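Farnesyl pyrophosphate synthetase (Staphylococcus aureus, PDB 5H9D) probably acts as a magnesium-dependent heptaprenyl diphosphate synthase, elongating allylic diphosphates into a long isoprenoid chain. Local coordinates at residues 34-37 with 41-44; 48-53 with 305-310; 62-67 with 181-186. All coordinates share one frame; numbering follows the deposited sequence.

Overall arrangement
The three contacts lie in an all-helical chain; contacts 1 and 2 share the short helix 43-51, and contact 3 touches its end. Contact 1 comes first, bridging the turn between helices 26-38 and 43-51. Contact 2 joins helix 43-51 to the C-terminal helix 302-315, its centre about 19 Å from that of contact 1. Contact 3, between helices 62-85 and 158-183, is nested inside the long loop that contact 2 closes. Their centres are about 13 Å apart, and they touch, probably with a hydrogen bond from Ser-184 OG to Ser-52 O. Contacts 1 and 3 stay separate, about 7 Å between nearest atoms. Helix 43-51 runs from the turn whose Lys-41 holds a phosphate ion to helix 302-315.

Contact 1: residues 34-37 with 41-44. With PO4 (phosphate ion), chain G.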
loop_
_atom_site.group_PDB
_atom_site.type_symbol
_atom_site.label_atom_id
_atom_site.label_comp_id
_atom_site.label_asym_id
_atom_site.label_seq_id
_atom_site.Cartn_x
_atom_site.Cartn_y
_atom_site.Cartn_z
ATOM N N HIS A 34 -11.889 7.577 11.325
ATOM C CA HIS A 34 -11.368 7.148 12.609
ATOM C C HIS A 34 -9.836 7.191 12.533
ATOM O O HIS A 34 -9.196 7.834 13.351
ATOM C CB HIS A 34 -11.822 5.726 12.912
ATOM C CG HIS A 34 -11.255 5.166 14.175
ATOM N ND1 HIS A 34 -11.322 5.832 15.380
ATOM C CD2 HIS A 34 -10.647 3.983 14.428
ATOM C CE1 HIS A 34 -10.776 5.080 16.321
ATOM N NE2 HIS A 34 -10.358 3.953 15.769
ATOM N N LEU A 35 -9.264 6.503 11.540
ATOM C CA LEU A 35 -7.816 6.468 11.327
ATOM C C LEU A 35 -7.240 7.842 11.003
ATOM O O LEU A 35 -6.251 8.271 11.589
ATOM C CB LEU A 35 -7.482 5.524 10.182
ATOM C CG LEU A 35 -6.010 5.364 9.779
ATOM C CD1 LEU A 35 -5.216 4.730 10.924
ATOM C CD2 LEU A 35 -5.912 4.496 8.534
ATOM N N LEU A 36 -7.863 8.543 10.066
ATOM C CA LEU A 36 -7.380 9.856 9.673
ATOM C C LEU A 36 -7.229 10.860 10.820
ATOM O O LEU A 36 -6.240 11.577 10.914
ATOM C CB LEU A 36 -8.307 10.435 8.604
ATOM C CG LEU A 36 -7.798 11.772 8.098
ATOM C CD1 LEU A 36 -6.556 11.499 7.285
ATOM C CD2 LEU A 36 -8.851 12.486 7.296
ATOM N N SER A 37 -8.231 10.899 11.683
ATOM C CA SER A 37 -8.277 11.812 12.824
ATOM C C SER A 37 -7.562 11.379 14.105
ATOM O O SER A 37 -7.355 12.211 14.978
ATOM C CB SER A 37 -9.732 12.094 13.170
ATOM O OG SER A 37 -10.388 10.854 13.406
ATOM N N LYS A 41 1.831 11.962 11.687
ATOM C CA LYS A 41 2.574 13.169 11.305
ATOM C C LYS A 41 2.526 13.682 9.876
ATOM O O LYS A 41 3.173 14.674 9.560
ATOM C CB LYS A 41 4.041 13.025 11.728
ATOM C CG LYS A 41 4.610 11.610 11.528
ATOM C CD LYS A 41 5.955 11.422 12.228
ATOM C CE LYS A 41 6.422 10.002 12.121
ATOM N NZ LYS A 41 5.532 9.056 12.836
ATOM N N ARG A 42 1.786 13.013 9.005
ATOM C CA ARG A 42 1.667 13.491 7.644
ATOM C C ARG A 42 3.006 13.884 7.016
ATOM O O ARG A 42 3.095 14.900 6.317
ATOM C CB ARG A 42 0.741 14.701 7.638
ATOM C CG ARG A 42 -0.551 14.490 8.377
ATOM C CD ARG A 42 -1.475 13.523 7.628
ATOM N NE ARG A 42 -2.761 13.397 8.308
ATOM C CZ ARG A 42 -2.962 12.688 9.416
ATOM N NH1 ARG A 42 -1.968 12.033 9.979
ATOM N NH2 ARG A 42 -4.161 12.637 9.968
ATOM N N VAL A 43 4.044 13.084 7.243
ATOM C CA VAL A 43 5.354 13.399 6.668
ATOM C C VAL A 43 5.361 13.331 5.135
ATOM O O VAL A 43 5.866 14.245 4.505
ATOM C CB VAL A 43 6.481 12.494 7.278
ATOM C CG1 VAL A 43 5.923 11.720 8.436
ATOM C CG2 VAL A 43 7.070 11.534 6.251
ATOM N N ARG A 44 4.792 12.272 4.547
ATOM C CA ARG A 44 4.748 12.113 3.082
ATOM C C ARG A 44 4.136 13.350 2.415
ATOM O O ARG A 44 4.735 13.935 1.514
ATOM C CB ARG A 44 3.976 10.837 2.705
ATOM C CG ARG A 44 4.851 9.619 2.387
ATOM C CD ARG A 44 4.350 8.298 2.976
ATOM N NE ARG A 44 4.432 8.316 4.433
ATOM C CZ ARG A 44 5.085 7.420 5.162
ATOM N NH1 ARG A 44 5.727 6.418 4.585
ATOM N NH2 ARG A 44 5.093 7.522 6.475
HETATM P P PO4 G . 2.370 7.020 11.498
HETATM O O1 PO4 G . 3.782 7.182 11.946
HETATM O O2 PO4 G . 1.921 8.275 10.822
HETATM O O3 PO4 G . 2.280 5.881 10.546
HETATM O O4 PO4 G . 1.499 6.741 12.674
#
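Arg-42 CG lies beside the backbone N, anti to the carbonyl carbon (chi1 -49°), and the chain bends once, at chi2 (-71°), before running straight on to NE. This brings NH2 to 2.5 Å from Leu-36 O, with the carbonyl oxygen at the edge of the guanidinium and near its plane. The same nitrogen lies 3.8 Å from Leu-36 CD1, and the two side chains meet at about a right angle. The clear partner of NH2 is Glu-14 OE1, in a salt bridge, so a negative side chain helps to fix the buried guanidinium.

Lys-41, the residue before it, carries its ammonium away from this contact. Its side chain bends only at the last torsion, and NZ donates a hydrogen bond of 2.7 Å to O1 of a phosphate ion, probably taken from the crystallisation liquor. In related prenyl diphosphate synthases the lysine and second arginine of a Gly-Gly-Lys-x-x-Arg motif serve isopentenyl diphosphate. The bound ion is consistent with that role for Lys-41 and, by analogy, Arg-44, whereas Arg-42 turns to Glu-14.

The contact spans the turn from helix 26-38 into helix 43-51. Leu-36 also packs against Leu-17 of helix 6-20 and Met-76 of helix 62-85, while Arg-42 touches Ile-10, leaving the pair enclosed between these two helices.

Contact 2: residues 48-53 with 305-310; sequences VILSSQ and SLLLSL
Leu-50 and the leucines of 305-310 join an early helix of the all-alpha polyprenyl synthase fold to the last one: helix 43-51 meets helix 302-315 across some 250 residues of intervening chain. The backbones come closest at Leu-50 and Leu-307, whose CA atoms are 6.8 Å apart, and Leu-50 bridges the two helices.

Leu-50 sends its CB toward helix 302-315, but neither CB nor CG makes a close contact there; the two methyls at the fork do the touching. CD1 goes furthest in. It lies 3.6 Å from Leu-307 CA, against the backbone of the partner helix, and 3.9 Å from Leu-307 CD1. One turn further along, Leu-310 CD2 approaches the same methyl at 4.1 Å. The other branch, CD2, rests 3.8 Å from Leu-306 CB, and here the Leu-50 and Leu-306 side chains run at about a right angle to each other. CD1 thus meets all three leucines, CD2 Leu-306 alone; the side chains meet through apolar groups, and no hydrogen bond crosses.

Leu-307 turns its CG anti to its own backbone N (chi1 -166°), which sets CD1 beside Leu-50 CD1; the side chain also packs on Ile-295 of helix 276-296. Leu-50 is flanked in addition by Met-6 of helix 6-20, so the N-terminal helix adjoins the same leucine.

Within 48-53 several polar bonds gather on Ile-49 O. Ser-52 N donates to it, Gln-53 NE2 adds a weak bond, and Ser-52 OG approaches in the carbonyl plane, on a lone pair, with a separation from Ile-49 O of 2.7 Å and a C=O...OG angle of 144°.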
loop_
_atom_site.group_PDB
_atom_site.type_symbol
_atom_site.label_atom_id
_atom_site.label_comp_id
_atom_site.label_asym_id
_atom_site.label_seq_id
_atom_site.Cartn_x
_atom_site.Cartn_y
_atom_site.Cartn_z
ATOM N N VAL A 48 6.080 16.205 -0.097
ATOM C CA VAL A 48 5.586 16.496 -1.438
ATOM C C VAL A 48 5.451 18.019 -1.621
ATOM O O VAL A 48 5.961 18.577 -2.606
ATOM C CB VAL A 48 4.227 15.810 -1.711
ATOM C CG1 VAL A 48 3.751 16.138 -3.101
ATOM C CG2 VAL A 48 4.358 14.319 -1.551
ATOM N N ILE A 49 4.761 18.687 -0.686
ATOM C CA ILE A 49 4.615 20.141 -0.751
ATOM C C ILE A 49 6.048 20.735 -0.871
ATOM O O ILE A 49 6.386 21.305 -1.896
ATOM C CB ILE A 49 3.854 20.709 0.532
ATOM C CG1 ILE A 49 2.333 20.747 0.309
ATOM C CG2 ILE A 49 4.297 22.138 0.858
ATOM C CD1 ILE A 49 1.652 19.448 0.563
ATOM N N LEU A 50 6.883 20.555 0.157
ATOM C CA LEU A 50 8.273 21.056 0.180
ATOM C C LEU A 50 9.102 20.758 -1.059
ATOM O O LEU A 50 9.785 21.639 -1.559
ATOM C CB LEU A 50 9.038 20.524 1.394
ATOM C CG LEU A 50 9.110 21.480 2.575
ATOM C CD1 LEU A 50 10.094 20.943 3.563
ATOM C CD2 LEU A 50 9.533 22.860 2.101
ATOM N N SER A 51 9.055 19.517 -1.536
ATOM C CA SER A 51 9.782 19.123 -2.740
ATOM C C SER A 51 9.356 19.914 -3.968
ATOM O O SER A 51 10.074 19.952 -4.951
ATOM C CB SER A 51 9.559 17.636 -3.062
ATOM O OG SER A 51 10.256 16.797 -2.168
ATOM N N SER A 52 8.188 20.532 -3.935
ATOM C CA SER A 52 7.745 21.256 -5.106
ATOM C C SER A 52 8.166 22.710 -5.168
ATOM O O SER A 52 8.037 23.313 -6.216
ATOM C CB SER A 52 6.230 21.164 -5.253
ATOM O OG SER A 52 5.584 22.018 -4.336
ATOM N N GLN A 53 8.671 23.277 -4.075
ATOM C CA GLN A 53 9.098 24.688 -4.064
ATOM C C GLN A 53 10.369 25.013 -4.898
ATOM O O GLN A 53 10.700 26.186 -5.101
ATOM C CB GLN A 53 9.330 25.169 -2.623
ATOM C CG GLN A 53 8.221 24.818 -1.649
ATOM C CD GLN A 53 6.896 25.438 -2.004
ATOM O OE1 GLN A 53 6.772 26.661 -2.109
ATOM N NE2 GLN A 53 5.891 24.605 -2.181
ATOM N N SER A 305 15.239 26.371 3.640
ATOM C CA SER A 305 15.350 26.518 5.090
ATOM C C SER A 305 14.392 25.575 5.818
ATOM O O SER A 305 14.651 25.137 6.946
ATOM C CB SER A 305 15.027 27.954 5.527
ATOM O OG SER A 305 15.981 28.894 5.078
ATOM N N LEU A 306 13.266 25.283 5.176
ATOM C CA LEU A 306 12.254 24.416 5.767
ATOM C C LEU A 306 12.644 22.967 5.659
ATOM O O LEU A 306 12.456 22.210 6.584
ATOM C CB LEU A 306 10.887 24.666 5.113
ATOM C CG LEU A 306 10.172 25.946 5.606
ATOM C CD1 LEU A 306 8.994 26.300 4.714
ATOM C CD2 LEU A 306 9.717 25.732 7.036
ATOM N N LEU A 307 13.205 22.587 4.525
ATOM C CA LEU A 307 13.649 21.219 4.327
ATOM C C LEU A 307 14.798 20.971 5.309
ATOM O O LEU A 307 14.802 19.948 5.987
ATOM C CB LEU A 307 14.093 21.034 2.873
ATOM C CG LEU A 307 14.330 19.676 2.214
ATOM C CD1 LEU A 307 13.149 18.775 2.366
ATOM C CD2 LEU A 307 14.621 19.929 0.726
ATOM N N LEU A 308 15.752 21.908 5.398
ATOM C CA LEU A 308 16.885 21.784 6.329
ATOM C C LEU A 308 16.368 21.600 7.755
ATOM O O LEU A 308 16.829 20.734 8.495
ATOM C CB LEU A 308 17.788 23.025 6.279
ATOM C CG LEU A 308 18.853 23.098 5.176
ATOM C CD1 LEU A 308 19.119 24.559 4.819
ATOM C CD2 LEU A 308 20.118 22.431 5.626
ATOM N N SER A 309 15.404 22.431 8.127
ATOM C CA SER A 309 14.782 22.358 9.440
ATOM C C SER A 309 14.069 21.010 9.650
ATOM O O SER A 309 14.288 20.329 10.645
ATOM C CB SER A 309 13.777 23.494 9.579
ATOM O OG SER A 309 13.104 23.410 10.816
ATOM N N LEU A 310 13.205 20.634 8.712
ATOM C CA LEU A 310 12.481 19.379 8.813
ATOM C C LEU A 310 13.436 18.180 8.797
ATOM O O LEU A 310 13.255 17.228 9.537
ATOM C CB LEU A 310 11.457 19.253 7.674
ATOM C CG LEU A 310 10.673 17.923 7.596
ATOM C CD1 LEU A 310 9.810 17.741 8.851
ATOM C CD2 LEU A 310 9.788 17.899 6.348
#

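Contact 3: residues 62-67 with 181-186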
loop_
_atom_site.group_PDB
_atom_site.type_symbol
_atom_site.label_atom_id
_atom_site.label_comp_id
_atom_site.label_asym_id
_atom_site.label_seq_id
_atom_site.Cartn_x
_atom_site.Cartn_y
_atom_site.Cartn_z
ATOM N N GLU A 62 -2.633 23.101 -7.271
ATOM C CA GLU A 62 -3.608 22.105 -6.867
ATOM C C GLU A 62 -3.069 20.726 -7.212
ATOM O O GLU A 62 -3.272 19.761 -6.475
ATOM C CB GLU A 62 -4.942 22.323 -7.582
ATOM C CG GLU A 62 -6.100 21.459 -7.038
ATOM C CD GLU A 62 -6.164 21.472 -5.508
ATOM O OE1 GLU A 62 -5.825 22.510 -4.902
ATOM O OE2 GLU A 62 -6.549 20.448 -4.905
ATOM N N GLN A 63 -2.376 20.630 -8.339
ATOM C CA GLN A 63 -1.811 19.359 -8.759
ATOM C C GLN A 63 -0.868 18.777 -7.711
ATOM O O GLN A 63 -0.777 17.552 -7.577
ATOM C CB GLN A 63 -1.058 19.513 -10.092
ATOM C CG GLN A 63 -0.135 18.336 -10.383
ATOM C CD GLN A 63 0.473 18.350 -11.758
ATOM O OE1 GLN A 63 1.322 17.529 -12.073
ATOM N NE2 GLN A 63 0.031 19.265 -12.590
ATOM N N THR A 64 -0.161 19.637 -6.977
ATOM C CA THR A 64 0.774 19.126 -5.980
ATOM C C THR A 64 0.026 18.757 -4.702
ATOM O O THR A 64 0.423 17.840 -4.002
ATOM C CB THR A 64 1.940 20.122 -5.671
ATOM O OG1 THR A 64 1.429 21.239 -4.951
ATOM C CG2 THR A 64 2.586 20.652 -6.943
ATOM N N TYR A 65 -1.068 19.450 -4.405
ATOM C CA TYR A 65 -1.857 19.108 -3.231
ATOM C C TYR A 65 -2.534 17.790 -3.486
ATOM O O TYR A 65 -2.806 17.043 -2.542
ATOM C CB TYR A 65 -2.950 20.116 -2.978
ATOM C CG TYR A 65 -2.476 21.378 -2.355
ATOM C CD1 TYR A 65 -1.902 21.381 -1.091
ATOM C CD2 TYR A 65 -2.571 22.575 -3.042
ATOM C CE1 TYR A 65 -1.422 22.547 -0.527
ATOM C CE2 TYR A 65 -2.088 23.757 -2.482
ATOM C CZ TYR A 65 -1.513 23.731 -1.233
ATOM O OH TYR A 65 -0.992 24.892 -0.726
ATOM N N GLN A 66 -2.842 17.511 -4.756
ATOM C CA GLN A 66 -3.507 16.267 -5.081
ATOM C C GLN A 66 -2.548 15.077 -4.954
ATOM O O GLN A 66 -2.952 13.975 -4.564
ATOM C CB GLN A 66 -4.117 16.325 -6.483
ATOM C CG GLN A 66 -5.318 17.280 -6.650
ATOM C CD GLN A 66 -6.508 16.930 -5.762
ATOM O OE1 GLN A 66 -6.953 15.784 -5.724
ATOM N NE2 GLN A 66 -7.036 17.926 -5.052
ATOM N N VAL A 67 -1.273 15.277 -5.255
ATOM C CA VAL A 67 -0.356 14.153 -5.122
ATOM C C VAL A 67 -0.113 13.919 -3.630
ATOM O O VAL A 67 0.068 12.798 -3.171
ATOM C CB VAL A 67 0.975 14.405 -5.892
ATOM C CG1 VAL A 67 1.872 13.189 -5.795
ATOM C CG2 VAL A 67 0.663 14.660 -7.344
ATOM N N ALA A 181 8.553 17.247 -6.971
ATOM C CA ALA A 181 9.341 18.171 -7.770
ATOM C C ALA A 181 8.876 18.081 -9.225
ATOM O O ALA A 181 8.770 19.095 -9.913
ATOM C CB ALA A 181 10.810 17.817 -7.657
ATOM N N ILE A 182 8.579 16.862 -9.670
ATOM C CA ILE A 182 8.134 16.635 -11.027
ATOM C C ILE A 182 6.782 17.242 -11.262
ATOM O O ILE A 182 6.388 17.423 -12.414
ATOM C CB ILE A 182 8.049 15.144 -11.359
ATOM C CG1 ILE A 182 9.458 14.539 -11.339
ATOM C CG2 ILE A 182 7.355 14.930 -12.713
ATOM C CD1 ILE A 182 9.486 13.052 -11.541
ATOM N N THR A 183 6.051 17.556 -10.197
ATOM C CA THR A 183 4.736 18.177 -10.401
ATOM C C THR A 183 4.837 19.674 -10.733
ATOM O O THR A 183 4.013 20.197 -11.478
ATOM C CB THR A 183 3.793 18.021 -9.173
ATOM O OG1 THR A 183 4.320 18.745 -8.058
ATOM C CG2 THR A 183 3.629 16.576 -8.811
ATOM N N SER A 184 5.842 20.351 -10.178
ATOM C CA SER A 184 6.032 21.789 -10.400
ATOM C C SER A 184 7.108 22.045 -11.458
ATOM O O SER A 184 7.753 23.098 -11.490
ATOM C CB SER A 184 6.410 22.485 -9.083
ATOM O OG SER A 184 7.618 21.979 -8.558
ATOM N N GLN A 185 7.295 21.054 -12.317
ATOM C CA GLN A 185 8.262 21.132 -13.392
ATOM C C GLN A 185 9.666 21.582 -12.964
ATOM O O GLN A 185 10.138 22.648 -13.352
ATOM C CB GLN A 185 7.729 22.055 -14.491
ATOM C CG GLN A 185 6.300 21.757 -14.893
ATOM C CD GLN A 185 5.964 22.239 -16.294
ATOM O OE1 GLN A 185 6.067 21.479 -17.270
ATOM N NE2 GLN A 185 5.573 23.512 -16.405
ATOM N N SER A 186 10.327 20.770 -12.149
ATOM C CA SER A 186 11.689 21.072 -11.734
ATOM C C SER A 186 12.558 20.409 -12.808
ATOM O O SER A 186 12.017 19.731 -13.689
ATOM C CB SER A 186 11.970 20.483 -10.349
ATOM O OG SER A 186 11.320 21.237 -9.340
#
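Thr-183 is the residue most covered in this contact, pressed against Thr-64, Gln-63 and Val-67 along one side of helix 62-85. The backbones are nearest at the two threonines, whose CA atoms are 6.0 Å apart. This is a helix-helix contact of the all-alpha polyprenyl synthase fold, far from the phosphate.

Thr-64 presents its methyl to Thr-183, with CG2 3.7 Å from Thr-183 CB. This methyl lies anti to the carbonyl carbon of Thr-64, while OG1 sits between the backbone N and the carbonyl carbon (chi1 71°), where it bonds to Ser-61 O. Thr-183 has the same arrangement, and its hydroxyl likewise turns to its own chain, at Gly-180 O. The model places Thr-64 CG2 implausibly close to Thr-183 OG1, so the exact fit of the two side chains is doubtful.

The other methyl contact lies one turn along helix 62-85, where Val-67 CG2 and Thr-183 CG2 are 3.8 Å apart and the side chains run past each other in opposite directions. Gln-63 covers Thr-183 with an extended chain, CG coming to 4.1 Å from Thr-183 CB; it too runs counter to the threonine.

Beyond the interface, Gln-66 NE2 bonds to Glu-62 OE2 at 2.6 Å, using the carboxylate's anti lone pair, with the oxygen almost in the amide plane. Glu-62 OE1 has a salt bridge to Arg-16 of helix 6-20. On the partner side, Ala-181 packs on Val-191 and Leu-194 of helix 188-215.

No hydrogen bond crosses between 62-67 and 181-186. Both threonine hydroxyls bond to carbonyls of their own stretch of chain. Apart from the Gln-63 amide, whose orientation is uncertain, the side chains meet mainly through carbon atoms, and the end of helix 158-183 is joined to the start of helix 62-85 by largely apolar contact.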